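Local structure of putative type VI secretion protein (Escherichia coli, 6SKI) at residues Asp74-Glu79 and Gly518-Val523; Met211-Ala216 and Lys233-Val238; Phe280-Met285 and Leu421-Asp426; Ile107-Asp112 and Ser121-Thr126; Glu287-Phe292 and His487-Trp492. The protein acts as a phospholipase effector toxin of the type VI secretion system, is carried on the VgrG spike and probably hydrolyses membrane phospholipids of target cells. One frame throughout, in Å; residues are numbered along the deposited sequence.

Contact 1 (Asp74-Glu79 and Gly518-Val523); sequences DAQSCE and GNKAFV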
# COMPACT_ATOMS: atom_id res chain seq x y z
N ASP A 74 31.54 -14.57 7.13
CA ASP A 74 31.40 -14.02 5.78
C ASP A 74 30.36 -12.91 5.74
O ASP A 74 30.50 -11.96 4.97
CB ASP A 74 31.04 -15.14 4.81
CG ASP A 74 32.25 -15.89 4.31
OD1 ASP A 74 33.39 -15.46 4.61
OD2 ASP A 74 32.08 -16.92 3.62
N ALA A 75 29.32 -13.01 6.56
CA ALA A 75 28.31 -11.96 6.60
C ALA A 75 28.88 -10.67 7.19
O ALA A 75 28.62 -9.57 6.68
CB ALA A 75 27.10 -12.43 7.39
N GLN A 76 29.68 -10.79 8.25
CA GLN A 76 30.32 -9.60 8.80
C GLN A 76 31.35 -9.04 7.83
O GLN A 76 31.53 -7.82 7.76
CB GLN A 76 30.96 -9.91 10.15
CG GLN A 76 31.64 -8.72 10.78
CD GLN A 76 30.66 -7.69 11.28
OE1 GLN A 76 30.66 -6.54 10.84
NE2 GLN A 76 29.80 -8.10 12.21
N SER A 77 32.00 -9.90 7.05
CA SER A 77 32.90 -9.40 6.02
C SER A 77 32.15 -8.69 4.91
O SER A 77 32.66 -7.71 4.36
CB SER A 77 33.73 -10.55 5.45
OG SER A 77 34.37 -11.29 6.48
N CYS A 78 30.95 -9.16 4.57
CA CYS A 78 30.12 -8.45 3.60
C CYS A 78 29.73 -7.07 4.11
O CYS A 78 29.78 -6.08 3.37
CB CYS A 78 28.87 -9.26 3.28
SG CYS A 78 29.13 -10.77 2.33
N GLU A 79 29.34 -7.00 5.39
CA GLU A 79 29.01 -5.70 5.98
C GLU A 79 30.21 -4.77 5.96
O GLU A 79 30.08 -3.59 5.63
CB GLU A 79 28.50 -5.89 7.40
CG GLU A 79 28.17 -4.59 8.10
CD GLU A 79 27.11 -4.74 9.16
OE1 GLU A 79 25.91 -4.70 8.82
OE2 GLU A 79 27.47 -4.90 10.35
N GLY A 518 23.54 -9.30 22.06
CA GLY A 518 24.80 -8.78 21.59
C GLY A 518 25.27 -9.33 20.26
O GLY A 518 26.26 -8.83 19.72
N ASN A 519 24.59 -10.33 19.72
CA ASN A 519 24.95 -10.87 18.41
C ASN A 519 24.31 -10.03 17.31
O ASN A 519 23.45 -9.18 17.55
CB ASN A 519 24.50 -12.32 18.28
CG ASN A 519 23.00 -12.44 18.08
OD1 ASN A 519 22.23 -11.67 18.64
ND2 ASN A 519 22.59 -13.41 17.27
N LYS A 520 24.74 -10.29 16.08
CA LYS A 520 24.15 -9.67 14.90
C LYS A 520 23.70 -10.77 13.94
O LYS A 520 24.48 -11.66 13.60
CB LYS A 520 25.13 -8.72 14.22
CG LYS A 520 24.90 -7.27 14.58
CD LYS A 520 25.71 -6.34 13.70
CE LYS A 520 27.17 -6.74 13.66
NZ LYS A 520 28.01 -5.69 13.03
N ALA A 521 22.45 -10.69 13.52
CA ALA A 521 21.89 -11.58 12.51
C ALA A 521 21.80 -10.81 11.20
O ALA A 521 21.36 -9.66 11.18
CB ALA A 521 20.51 -12.10 12.92
N PHE A 522 22.19 -11.46 10.11
CA PHE A 522 22.43 -10.80 8.84
C PHE A 522 21.41 -11.26 7.80
O PHE A 522 21.18 -12.46 7.65
CB PHE A 522 23.85 -11.06 8.36
CG PHE A 522 24.89 -10.31 9.13
CD1 PHE A 522 25.63 -10.93 10.11
CD2 PHE A 522 25.13 -8.97 8.86
CE1 PHE A 522 26.58 -10.24 10.82
CE2 PHE A 522 26.09 -8.28 9.57
CZ PHE A 522 26.81 -8.92 10.55
N VAL A 523 20.82 -10.30 7.10
CA VAL A 523 19.82 -10.54 6.08
C VAL A 523 20.22 -9.80 4.82
O VAL A 523 20.86 -8.74 4.89
CB VAL A 523 18.41 -10.11 6.56
CG1 VAL A 523 18.40 -8.63 6.88
CG2 VAL A 523 17.36 -10.44 5.52
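One face of the Phe522 ring lies against the backbone of helix 72-85: Ala75 C stands 4.2 Å above the ring plane, over its centre, and the peptide nitrogen of Gln76 follows toward the rim. The methyl of Ala75 lies on the same side, toward the rim, with Ala75 CB 3.4 Å from Phe522 CD1. At the ring edge comes the carboxylate of Glu79, its CD in the ring plane and its own plane turned 69° from it; Glu79 OE1 is 3.7 Å from Phe522 CE2. The Gln76 amide stands almost perpendicular to the ring near CZ. Glu79 reaches this edge because CG is anti to the backbone N (chi1 178°) and the chain runs on extended. Glu79 OE2 forms a salt bridge with Lys520 NZ at 2.8 Å, the ammonium arriving nearly along the C-O axis. Pairing the two charges probably helps a buried glutamate stay ionised beside an aromatic ring. Around this unit, strand 521-523 pairs antiparallel with strand 495-497, whose Ser496 touches Glu79, Lys520 and Phe522. Ile494 packs on both Ala75 and Phe522, while Ser77 and Cys78 of the helix rest on Phe337 of strand 328-341.

Contact 2 (Met211-Ala216 and Lys233-Val238); sequences MEQDPA and KPSGEV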
# COMPACT_ATOMS: atom_id res chain seq x y z
N MET A 211 -17.55 -7.18 -2.03
CA MET A 211 -18.24 -8.10 -2.92
C MET A 211 -19.00 -9.16 -2.13
O MET A 211 -20.12 -9.52 -2.49
CB MET A 211 -17.24 -8.76 -3.86
CG MET A 211 -17.83 -9.29 -5.14
SD MET A 211 -16.70 -10.43 -5.95
CE MET A 211 -17.70 -10.96 -7.34
N GLU A 212 -18.41 -9.63 -1.03
CA GLU A 212 -19.07 -10.57 -0.13
C GLU A 212 -20.11 -9.90 0.75
O GLU A 212 -20.76 -10.59 1.53
CB GLU A 212 -18.02 -11.25 0.75
CG GLU A 212 -17.23 -12.32 0.04
CD GLU A 212 -15.86 -12.53 0.66
OE1 GLU A 212 -14.97 -13.05 -0.04
OE2 GLU A 212 -15.68 -12.17 1.84
N GLN A 213 -20.27 -8.59 0.63
CA GLN A 213 -21.19 -7.81 1.46
C GLN A 213 -20.95 -8.09 2.94
O GLN A 213 -21.82 -8.56 3.67
CB GLN A 213 -22.64 -8.08 1.06
CG GLN A 213 -22.95 -7.60 -0.35
CD GLN A 213 -23.11 -6.10 -0.42
OE1 GLN A 213 -22.56 -5.45 -1.30
NE2 GLN A 213 -23.86 -5.54 0.52
N ASP A 214 -19.73 -7.79 3.35
CA ASP A 214 -19.32 -8.01 4.73
C ASP A 214 -20.20 -7.19 5.67
O ASP A 214 -20.42 -6.00 5.43
CB ASP A 214 -17.86 -7.62 4.91
CG ASP A 214 -17.22 -8.28 6.12
OD1 ASP A 214 -17.43 -7.79 7.25
OD2 ASP A 214 -16.51 -9.29 5.94
N PRO A 215 -20.75 -7.80 6.73
CA PRO A 215 -21.60 -7.03 7.64
C PRO A 215 -20.85 -5.94 8.39
O PRO A 215 -21.48 -4.98 8.85
CB PRO A 215 -22.13 -8.11 8.59
CG PRO A 215 -22.14 -9.33 7.73
CD PRO A 215 -20.81 -9.23 7.05
N ALA A 216 -19.53 -6.06 8.53
CA ALA A 216 -18.77 -5.00 9.19
C ALA A 216 -18.78 -3.72 8.38
O ALA A 216 -18.77 -2.63 8.95
CB ALA A 216 -17.33 -5.46 9.44
N LYS A 233 -26.92 -1.48 -1.90
CA LYS A 233 -26.36 -2.59 -1.14
C LYS A 233 -25.90 -2.09 0.23
O LYS A 233 -25.18 -1.09 0.30
CB LYS A 233 -25.20 -3.22 -1.90
CG LYS A 233 -25.60 -3.88 -3.20
CD LYS A 233 -24.40 -4.16 -4.07
CE LYS A 233 -24.81 -4.71 -5.42
NZ LYS A 233 -25.68 -3.76 -6.17
N PRO A 234 -26.29 -2.76 1.32
CA PRO A 234 -25.97 -2.22 2.65
C PRO A 234 -24.49 -2.11 2.93
O PRO A 234 -24.09 -1.28 3.76
CB PRO A 234 -26.65 -3.24 3.58
CG PRO A 234 -26.65 -4.49 2.78
CD PRO A 234 -27.04 -4.02 1.41
N SER A 235 -23.65 -2.90 2.27
CA SER A 235 -22.21 -2.81 2.43
C SER A 235 -21.55 -2.03 1.31
O SER A 235 -20.32 -1.90 1.31
CB SER A 235 -21.59 -4.21 2.52
OG SER A 235 -21.86 -4.81 3.77
N GLY A 236 -22.31 -1.53 0.36
CA GLY A 236 -21.78 -0.68 -0.68
C GLY A 236 -21.42 -1.44 -1.94
O GLY A 236 -21.66 -2.64 -2.09
N GLU A 237 -20.82 -0.69 -2.86
CA GLU A 237 -20.34 -1.23 -4.13
C GLU A 237 -19.01 -0.55 -4.44
O GLU A 237 -18.76 0.58 -4.02
CB GLU A 237 -21.37 -0.99 -5.24
CG GLU A 237 -20.92 -1.37 -6.63
CD GLU A 237 -22.07 -1.43 -7.61
OE1 GLU A 237 -23.22 -1.20 -7.19
OE2 GLU A 237 -21.82 -1.72 -8.80
N VAL A 238 -18.15 -1.25 -5.17
CA VAL A 238 -16.85 -0.72 -5.56
C VAL A 238 -16.94 -0.24 -7.00
O VAL A 238 -17.31 -1.02 -7.89
CB VAL A 238 -15.73 -1.75 -5.39
CG1 VAL A 238 -14.41 -1.17 -5.85
CG2 VAL A 238 -15.62 -2.18 -3.95
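Gln213 and Lys233 cross at about a right angle, the glutamine amide lying against the aliphatic start of the lysine and the turn that follows it. Gln213 CG sits beside its own backbone N (chi1 -65°), and a bend at chi2 (-76°) folds the amide onto residues 233-236. There Gln213 CD is 3.8 Å from Ser235 CB, and the ring of Pro234 adds an apolar flank. Ser235 turns its hydroxyl to the other segment and donates from OG to Asp214 O, at a modelled length too short to be taken literally. Both backbones bend sharply here. Gln213 ends helix 198-211 in a Schellman motif, and Asp214 is the N-cap of helix 215-225, accepting from Ala216 N at OD1 (3.0 Å). Opposite them, a type I turn is closed by Gly236 N to Lys233 O at 2.9 Å. The chemistry across the contact is thus polar and centred on Ser235: its hydroxyl addresses the peptide carbonyl of Asp214 while the Gln213 amide lies against the turn, joining a junction between helices to the turn that leads into strand 237-243.

Contact 3 (Phe280-Met285 and Leu421-Asp426); sequences FQITAM and LRVMLD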
# COMPACT_ATOMS: atom_id res chain seq x y z
N PHE A 280 -7.98 -1.39 -12.51
CA PHE A 280 -6.75 -1.10 -13.24
C PHE A 280 -5.56 -1.33 -12.33
O PHE A 280 -5.54 -0.84 -11.20
CB PHE A 280 -6.74 0.34 -13.75
CG PHE A 280 -5.57 0.66 -14.62
CD1 PHE A 280 -5.44 0.08 -15.87
CD2 PHE A 280 -4.59 1.53 -14.19
CE1 PHE A 280 -4.36 0.38 -16.67
CE2 PHE A 280 -3.51 1.83 -14.99
CZ PHE A 280 -3.40 1.25 -16.23
N GLN A 281 -4.58 -2.07 -12.81
CA GLN A 281 -3.31 -2.23 -12.12
C GLN A 281 -2.16 -1.78 -13.01
O GLN A 281 -2.13 -2.07 -14.21
CB GLN A 281 -3.05 -3.67 -11.70
CG GLN A 281 -1.95 -3.77 -10.67
CD GLN A 281 -1.76 -5.17 -10.14
OE1 GLN A 281 -1.90 -6.15 -10.86
NE2 GLN A 281 -1.41 -5.26 -8.87
N ILE A 282 -1.23 -1.06 -12.41
CA ILE A 282 0.08 -0.81 -13.01
C ILE A 282 1.05 -1.80 -12.39
O ILE A 282 0.86 -2.23 -11.25
CB ILE A 282 0.53 0.64 -12.80
CG1 ILE A 282 -0.62 1.60 -13.09
CG2 ILE A 282 1.68 0.96 -13.73
CD1 ILE A 282 -0.28 3.04 -12.87
N THR A 283 2.03 -2.23 -13.16
CA THR A 283 2.97 -3.25 -12.72
C THR A 283 4.39 -2.77 -13.00
O THR A 283 4.65 -2.14 -14.02
CB THR A 283 2.68 -4.58 -13.44
OG1 THR A 283 1.61 -5.26 -12.78
CG2 THR A 283 3.90 -5.49 -13.47
N ALA A 284 5.30 -3.06 -12.07
CA ALA A 284 6.69 -2.68 -12.23
C ALA A 284 7.40 -3.69 -13.12
O ALA A 284 7.50 -4.87 -12.78
CB ALA A 284 7.37 -2.60 -10.87
N MET A 285 7.91 -3.22 -14.26
CA MET A 285 8.61 -4.09 -15.18
C MET A 285 10.04 -4.37 -14.76
O MET A 285 10.63 -5.34 -15.23
CB MET A 285 8.61 -3.49 -16.59
CG MET A 285 7.39 -3.84 -17.41
SD MET A 285 7.49 -3.30 -19.13
CE MET A 285 9.01 -2.38 -19.13
N LEU A 421 1.49 7.95 -11.65
CA LEU A 421 0.36 8.67 -11.07
C LEU A 421 -0.60 9.14 -12.15
O LEU A 421 -1.82 9.01 -12.01
CB LEU A 421 0.86 9.86 -10.27
CG LEU A 421 -0.18 10.63 -9.47
CD1 LEU A 421 -0.83 9.75 -8.44
CD2 LEU A 421 0.47 11.83 -8.83
N ARG A 422 -0.07 9.72 -13.22
CA ARG A 422 -0.93 10.23 -14.28
C ARG A 422 -1.64 9.11 -15.01
O ARG A 422 -2.80 9.26 -15.43
CB ARG A 422 -0.11 11.09 -15.24
CG ARG A 422 0.26 12.41 -14.64
CD ARG A 422 1.46 13.04 -15.29
NE ARG A 422 2.05 14.04 -14.41
CZ ARG A 422 1.78 15.34 -14.48
NH1 ARG A 422 0.93 15.80 -15.39
NH2 ARG A 422 2.36 16.18 -13.64
N VAL A 423 -0.99 7.95 -15.15
CA VAL A 423 -1.67 6.81 -15.75
C VAL A 423 -2.81 6.33 -14.87
O VAL A 423 -3.92 6.06 -15.36
CB VAL A 423 -0.66 5.68 -16.04
CG1 VAL A 423 -1.35 4.54 -16.74
CG2 VAL A 423 0.48 6.19 -16.88
N MET A 424 -2.58 6.23 -13.56
CA MET A 424 -3.66 5.83 -12.66
C MET A 424 -4.77 6.87 -12.63
O MET A 424 -5.95 6.53 -12.52
CB MET A 424 -3.13 5.57 -11.26
CG MET A 424 -4.14 4.88 -10.35
SD MET A 424 -4.70 3.26 -10.90
CE MET A 424 -3.22 2.30 -10.72
N LEU A 425 -4.42 8.15 -12.73
CA LEU A 425 -5.43 9.20 -12.78
C LEU A 425 -6.29 9.07 -14.02
O LEU A 425 -7.51 9.25 -13.97
CB LEU A 425 -4.77 10.58 -12.73
CG LEU A 425 -4.20 11.08 -11.41
CD1 LEU A 425 -3.21 12.20 -11.66
CD2 LEU A 425 -5.30 11.55 -10.50
N ASP A 426 -5.66 8.76 -15.16
CA ASP A 426 -6.42 8.57 -16.39
C ASP A 426 -7.37 7.39 -16.27
O ASP A 426 -8.53 7.47 -16.67
CB ASP A 426 -5.47 8.39 -17.56
CG ASP A 426 -6.18 8.39 -18.90
OD1 ASP A 426 -7.13 9.17 -19.07
OD2 ASP A 426 -5.78 7.60 -19.78
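Met424 and Phe280 make the closer half of this contact, sliding past each other in opposite directions. Two bends in the methionine chain, at chi2 and chi3 (61° and 68°), curl it toward the strand, and the sulfur arrives at the ring edge: Met424 SD lies in the ring plane, 5.1 Å from the Phe280 centroid, a Met-aromatic contact. The terminal methyl goes on to Ile282, with Met424 CE 3.6 Å from Ile282 CG1. Val423 fits less closely. Its CG1 is 3.9 Å from Phe280 CE2, and Val423 CB is 4.1 Å from Ile282 CD1. Beyond it the helix turns polar and partly exposed at Asp426, which forms salt bridges with Arg466 and Lys463; Arg466 also makes a cation-pi contact with the Phe280 ring. Strand 278-284 runs between the parallel strands 237-243 and 303-306 of the main sheet, and helix 416-431 runs over it nearly antiparallel, the segment axes approaching to 9.3 Å. Helix 452-466 packs beside Phe280 and Val423, while helix 101-108 meets the helix at Leu421 and Leu425.

Contact 4 (Ile107-Asp112 and Ser121-Thr126); sequences ILYHPD and SAQIKT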
# COMPACT_ATOMS: atom_id res chain seq x y z
N ILE A 107 -4.58 13.30 -2.07
CA ILE A 107 -4.58 14.76 -2.14
C ILE A 107 -5.39 15.25 -3.34
O ILE A 107 -6.02 16.31 -3.28
CB ILE A 107 -3.13 15.29 -2.19
CG1 ILE A 107 -2.38 14.94 -0.91
CG2 ILE A 107 -3.10 16.78 -2.44
CD1 ILE A 107 -3.21 15.05 0.35
N LEU A 108 -5.41 14.47 -4.42
CA LEU A 108 -6.07 14.89 -5.65
C LEU A 108 -7.49 14.37 -5.79
O LEU A 108 -8.25 14.91 -6.59
CB LEU A 108 -5.26 14.44 -6.87
CG LEU A 108 -3.99 15.22 -7.18
CD1 LEU A 108 -3.23 14.55 -8.30
CD2 LEU A 108 -4.34 16.64 -7.56
N TYR A 109 -7.84 13.32 -5.05
CA TYR A 109 -9.22 12.86 -5.00
C TYR A 109 -10.12 14.01 -4.59
O TYR A 109 -9.93 14.60 -3.52
CB TYR A 109 -9.34 11.71 -4.01
CG TYR A 109 -10.62 10.92 -4.09
CD1 TYR A 109 -10.78 9.93 -5.04
CD2 TYR A 109 -11.66 11.15 -3.21
CE1 TYR A 109 -11.94 9.19 -5.11
CE2 TYR A 109 -12.82 10.43 -3.27
CZ TYR A 109 -12.95 9.45 -4.23
OH TYR A 109 -14.11 8.72 -4.30
N HIS A 110 -11.08 14.34 -5.44
CA HIS A 110 -11.94 15.48 -5.17
C HIS A 110 -12.79 15.21 -3.93
O HIS A 110 -13.57 14.25 -3.92
CB HIS A 110 -12.83 15.77 -6.37
CG HIS A 110 -13.73 16.95 -6.18
ND1 HIS A 110 -15.10 16.85 -6.20
CD2 HIS A 110 -13.45 18.26 -5.95
CE1 HIS A 110 -15.63 18.05 -5.99
NE2 HIS A 110 -14.64 18.92 -5.84
N PRO A 111 -12.66 16.02 -2.88
CA PRO A 111 -13.53 15.83 -1.71
C PRO A 111 -14.78 16.70 -1.77
O PRO A 111 -14.72 17.85 -2.19
CB PRO A 111 -12.61 16.24 -0.56
CG PRO A 111 -11.81 17.36 -1.15
CD PRO A 111 -11.66 17.06 -2.64
N ASP A 112 -15.90 16.15 -1.34
CA ASP A 112 -17.13 16.91 -1.18
C ASP A 112 -17.39 17.10 0.30
O ASP A 112 -17.36 16.14 1.07
CB ASP A 112 -18.31 16.20 -1.85
CG ASP A 112 -18.38 16.49 -3.34
OD1 ASP A 112 -18.69 17.64 -3.71
OD2 ASP A 112 -18.13 15.56 -4.13
N SER A 121 -24.33 13.61 -6.65
CA SER A 121 -23.19 12.72 -6.51
C SER A 121 -22.12 13.44 -5.71
O SER A 121 -21.80 14.60 -5.99
CB SER A 121 -22.62 12.29 -7.87
OG SER A 121 -23.64 12.10 -8.82
N ALA A 122 -21.58 12.75 -4.71
CA ALA A 122 -20.60 13.33 -3.81
C ALA A 122 -19.45 12.36 -3.62
O ALA A 122 -19.60 11.15 -3.82
CB ALA A 122 -21.21 13.69 -2.46
N GLN A 123 -18.30 12.90 -3.24
CA GLN A 123 -17.11 12.10 -2.99
C GLN A 123 -16.50 12.49 -1.66
O GLN A 123 -16.35 13.68 -1.36
CB GLN A 123 -16.08 12.29 -4.10
CG GLN A 123 -16.24 11.35 -5.27
CD GLN A 123 -15.18 11.55 -6.31
OE1 GLN A 123 -14.26 12.35 -6.13
NE2 GLN A 123 -15.29 10.84 -7.42
N ILE A 124 -16.16 11.49 -0.86
CA ILE A 124 -15.39 11.66 0.36
C ILE A 124 -14.24 10.67 0.30
O ILE A 124 -14.31 9.66 -0.42
CB ILE A 124 -16.23 11.47 1.63
CG1 ILE A 124 -16.67 10.01 1.77
CG2 ILE A 124 -17.44 12.38 1.61
CD1 ILE A 124 -17.47 9.74 3.00
N LYS A 125 -13.18 10.95 1.04
CA LYS A 125 -11.96 10.19 0.89
C LYS A 125 -11.41 9.79 2.24
O LYS A 125 -11.67 10.43 3.26
CB LYS A 125 -10.91 10.95 0.08
CG LYS A 125 -10.51 12.30 0.62
CD LYS A 125 -9.83 13.10 -0.47
CE LYS A 125 -9.13 14.32 0.07
NZ LYS A 125 -8.86 15.29 -1.03
N THR A 126 -10.64 8.71 2.23
CA THR A 126 -10.11 8.09 3.43
C THR A 126 -8.69 7.61 3.14
O THR A 126 -8.40 7.10 2.06
CB THR A 126 -10.97 6.90 3.86
OG1 THR A 126 -12.35 7.28 3.86
CG2 THR A 126 -10.59 6.46 5.22
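In the parallel part of the main sheet, Gln123 and Lys125 of strand 121-128 receive the extended chain that leaves helix 101-108. Asp112 meets the backbone of Gln123. Asp112 OD2 accepts from Gln123 N at 2.8 Å, met on the anti side and 18° out of the carboxylate plane; Asp112 N also faces Gln123 O, but that bond is modelled doubtfully short. Further along, the Tyr109 ring and the Gln123 amide stack with planes 16° apart, Tyr109 CZ lying 3.7 Å from Gln123 CD. The phenol oxygen is bound by Asp192. Lys125 runs extended past the same ring, its CB 3.4 Å from Tyr109 CD2, and its ammonium donates from NZ to Tyr109 O at 2.8 Å; a weaker bond from NZ goes to Asn106 O. Strand 121-128 lies next to strand 22-43 and parallel to it. This is a parallel connection of the beta-alpha-beta kind, with a long excursion between the two strands, and the contact folds its returning arm onto the second strand.

Contact 5 (Glu287-Phe292 and His487-Trp492); sequences EYRYNF and HCSANW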
# COMPACT_ATOMS: atom_id res chain seq x y z
N GLU A 287 11.10 -4.58 -11.37
CA GLU A 287 11.15 -4.99 -9.97
C GLU A 287 11.52 -6.46 -9.94
O GLU A 287 10.85 -7.28 -10.57
CB GLU A 287 9.81 -4.74 -9.27
CG GLU A 287 9.74 -5.31 -7.87
CD GLU A 287 10.75 -4.68 -6.93
OE1 GLU A 287 11.16 -3.53 -7.17
OE2 GLU A 287 11.15 -5.34 -5.95
N TYR A 288 12.60 -6.78 -9.23
CA TYR A 288 13.19 -8.10 -9.31
C TYR A 288 13.49 -8.72 -7.96
O TYR A 288 14.05 -9.81 -7.91
CB TYR A 288 14.49 -8.03 -10.12
CG TYR A 288 14.30 -7.49 -11.52
CD1 TYR A 288 13.42 -8.10 -12.39
CD2 TYR A 288 14.97 -6.36 -11.94
CE1 TYR A 288 13.23 -7.61 -13.66
CE2 TYR A 288 14.78 -5.86 -13.20
CZ TYR A 288 13.91 -6.49 -14.06
OH TYR A 288 13.72 -6.00 -15.33
N ARG A 289 13.13 -8.06 -6.86
CA ARG A 289 13.48 -8.53 -5.54
C ARG A 289 12.74 -9.82 -5.21
O ARG A 289 11.67 -10.12 -5.74
CB ARG A 289 13.15 -7.46 -4.50
CG ARG A 289 14.24 -6.43 -4.34
CD ARG A 289 13.85 -5.41 -3.30
NE ARG A 289 12.76 -4.57 -3.77
CZ ARG A 289 12.37 -3.45 -3.18
NH1 ARG A 289 12.99 -3.04 -2.08
NH2 ARG A 289 11.37 -2.74 -3.67
N TYR A 290 13.34 -10.61 -4.32
CA TYR A 290 12.73 -11.86 -3.90
C TYR A 290 11.57 -11.61 -2.95
O TYR A 290 10.53 -12.27 -3.04
CB TYR A 290 13.78 -12.76 -3.26
CG TYR A 290 13.23 -14.02 -2.64
CD1 TYR A 290 13.15 -15.20 -3.37
CD2 TYR A 290 12.78 -14.04 -1.33
CE1 TYR A 290 12.65 -16.35 -2.81
CE2 TYR A 290 12.27 -15.18 -0.76
CZ TYR A 290 12.21 -16.34 -1.50
OH TYR A 290 11.71 -17.49 -0.94
N ASN A 291 11.73 -10.66 -2.03
CA ASN A 291 10.70 -10.35 -1.06
C ASN A 291 9.57 -9.52 -1.64
O ASN A 291 8.60 -9.23 -0.94
CB ASN A 291 11.31 -9.60 0.13
CG ASN A 291 11.93 -10.53 1.14
OD1 ASN A 291 11.52 -11.68 1.27
ND2 ASN A 291 12.93 -10.05 1.86
N PHE A 292 9.66 -9.13 -2.91
CA PHE A 292 8.64 -8.33 -3.58
C PHE A 292 8.21 -9.11 -4.82
O PHE A 292 8.72 -8.89 -5.92
CB PHE A 292 9.15 -6.95 -3.93
CG PHE A 292 9.44 -6.09 -2.73
CD1 PHE A 292 10.56 -6.31 -1.96
CD2 PHE A 292 8.58 -5.07 -2.38
CE1 PHE A 292 10.83 -5.53 -0.87
CE2 PHE A 292 8.84 -4.28 -1.29
CZ PHE A 292 9.97 -4.51 -0.53
N HIS A 487 14.89 3.03 -10.50
CA HIS A 487 15.87 2.68 -9.48
C HIS A 487 16.13 1.18 -9.52
O HIS A 487 15.22 0.39 -9.80
CB HIS A 487 15.37 3.07 -8.09
CG HIS A 487 15.12 4.54 -7.93
ND1 HIS A 487 15.72 5.29 -6.94
CD2 HIS A 487 14.33 5.39 -8.62
CE1 HIS A 487 15.31 6.54 -7.03
NE2 HIS A 487 14.46 6.63 -8.05
N CYS A 488 17.37 0.80 -9.24
CA CYS A 488 17.71 -0.61 -9.05
C CYS A 488 17.43 -0.95 -7.59
O CYS A 488 18.18 -0.56 -6.70
CB CYS A 488 19.17 -0.87 -9.42
SG CYS A 488 19.69 -2.58 -9.21
N SER A 489 16.33 -1.66 -7.35
CA SER A 489 15.89 -1.96 -6.00
C SER A 489 16.38 -3.30 -5.49
O SER A 489 16.40 -3.51 -4.27
CB SER A 489 14.36 -1.92 -5.93
OG SER A 489 13.78 -2.77 -6.89
N ALA A 490 16.76 -4.20 -6.38
CA ALA A 490 17.32 -5.49 -5.99
C ALA A 490 18.84 -5.36 -5.89
O ALA A 490 19.50 -4.97 -6.85
CB ALA A 490 16.94 -6.57 -6.99
N ASN A 491 19.38 -5.69 -4.72
CA ASN A 491 20.81 -5.60 -4.49
C ASN A 491 21.20 -6.66 -3.48
O ASN A 491 20.35 -7.31 -2.87
CB ASN A 491 21.23 -4.22 -4.01
CG ASN A 491 20.39 -3.71 -2.86
OD1 ASN A 491 20.53 -4.16 -1.73
ND2 ASN A 491 19.51 -2.76 -3.15
N TRP A 492 22.51 -6.82 -3.30
CA TRP A 492 23.04 -7.79 -2.35
C TRP A 492 23.67 -7.09 -1.16
O TRP A 492 24.60 -7.61 -0.54
CB TRP A 492 24.04 -8.71 -3.03
CG TRP A 492 23.38 -9.80 -3.81
CD1 TRP A 492 23.16 -9.83 -5.15
CD2 TRP A 492 22.86 -11.03 -3.30
NE1 TRP A 492 22.53 -10.99 -5.51
CE2 TRP A 492 22.34 -11.75 -4.38
CE3 TRP A 492 22.79 -11.60 -2.02
CZ2 TRP A 492 21.75 -13.00 -4.24
CZ3 TRP A 492 22.21 -12.84 -1.88
CH2 TRP A 492 21.70 -13.53 -2.98
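Arg289 and Ala490 bring two irregular loops within 4.9 Å at their CA atoms, while Glu287 and Ser489 stand 6.9 Å apart and leave the bridging to side chains. Glu287 bends at chi2 (62°) and presents both carboxylate oxygens. Ser489 OG donates to Glu287 OE1 at 2.7 Å, from the syn side but tilted 33° out of the carboxylate plane. Glu287 OE2 uses its syn lone pair for Arg289 NE, at 2.8 Å and nearly straight, in a salt bridge that lies in the guanidinium plane. That flat group is sandwiched: Ser489 CB sits 3.6 Å above one face of the Arg289 guanidinium, and Phe292 CE1 lies 3.4 Å above the other. Arg289 NH1 bonds to Asn526. Beside this, Ala490 CB packs on Arg289 CG. Phe292 also meets His310 edge to face, and His310 probably belongs to a Ser-His-Asp triad with Ser197 and Asp245. Chemically, then, Glu287 at the edge, with Ser489 and Phe292 on the two faces, restricts the rotation of the Arg289 guanidinium, and the two loops meet through a shared carboxylate next to what is probably the active site.

Overall arrangement
Contact 1 opens first, on helix 72-85, and closes only at strand 521-523, so the other four are nested inside its loop. Within it, contact 4 closes a short loop from helix 101-108 to strand 121-128, and contact 2 closes another at the start of strand 237-243. Contacts 3 and 5 then cross: their first segments nearly adjoin, strand 278-284 running into the loop 287-292, but contact 3 returns at helix 416-431 and contact 5 only at 487-492. Contacts 2, 3 and 4 all reach the main sheet, and contacts 3 and 4 touch where Leu425 packs on Leu108. Contact 1 lies beyond the chain centre from contacts 2 and 4, and contact 5 lies about 20 Å from contact 1 between centres.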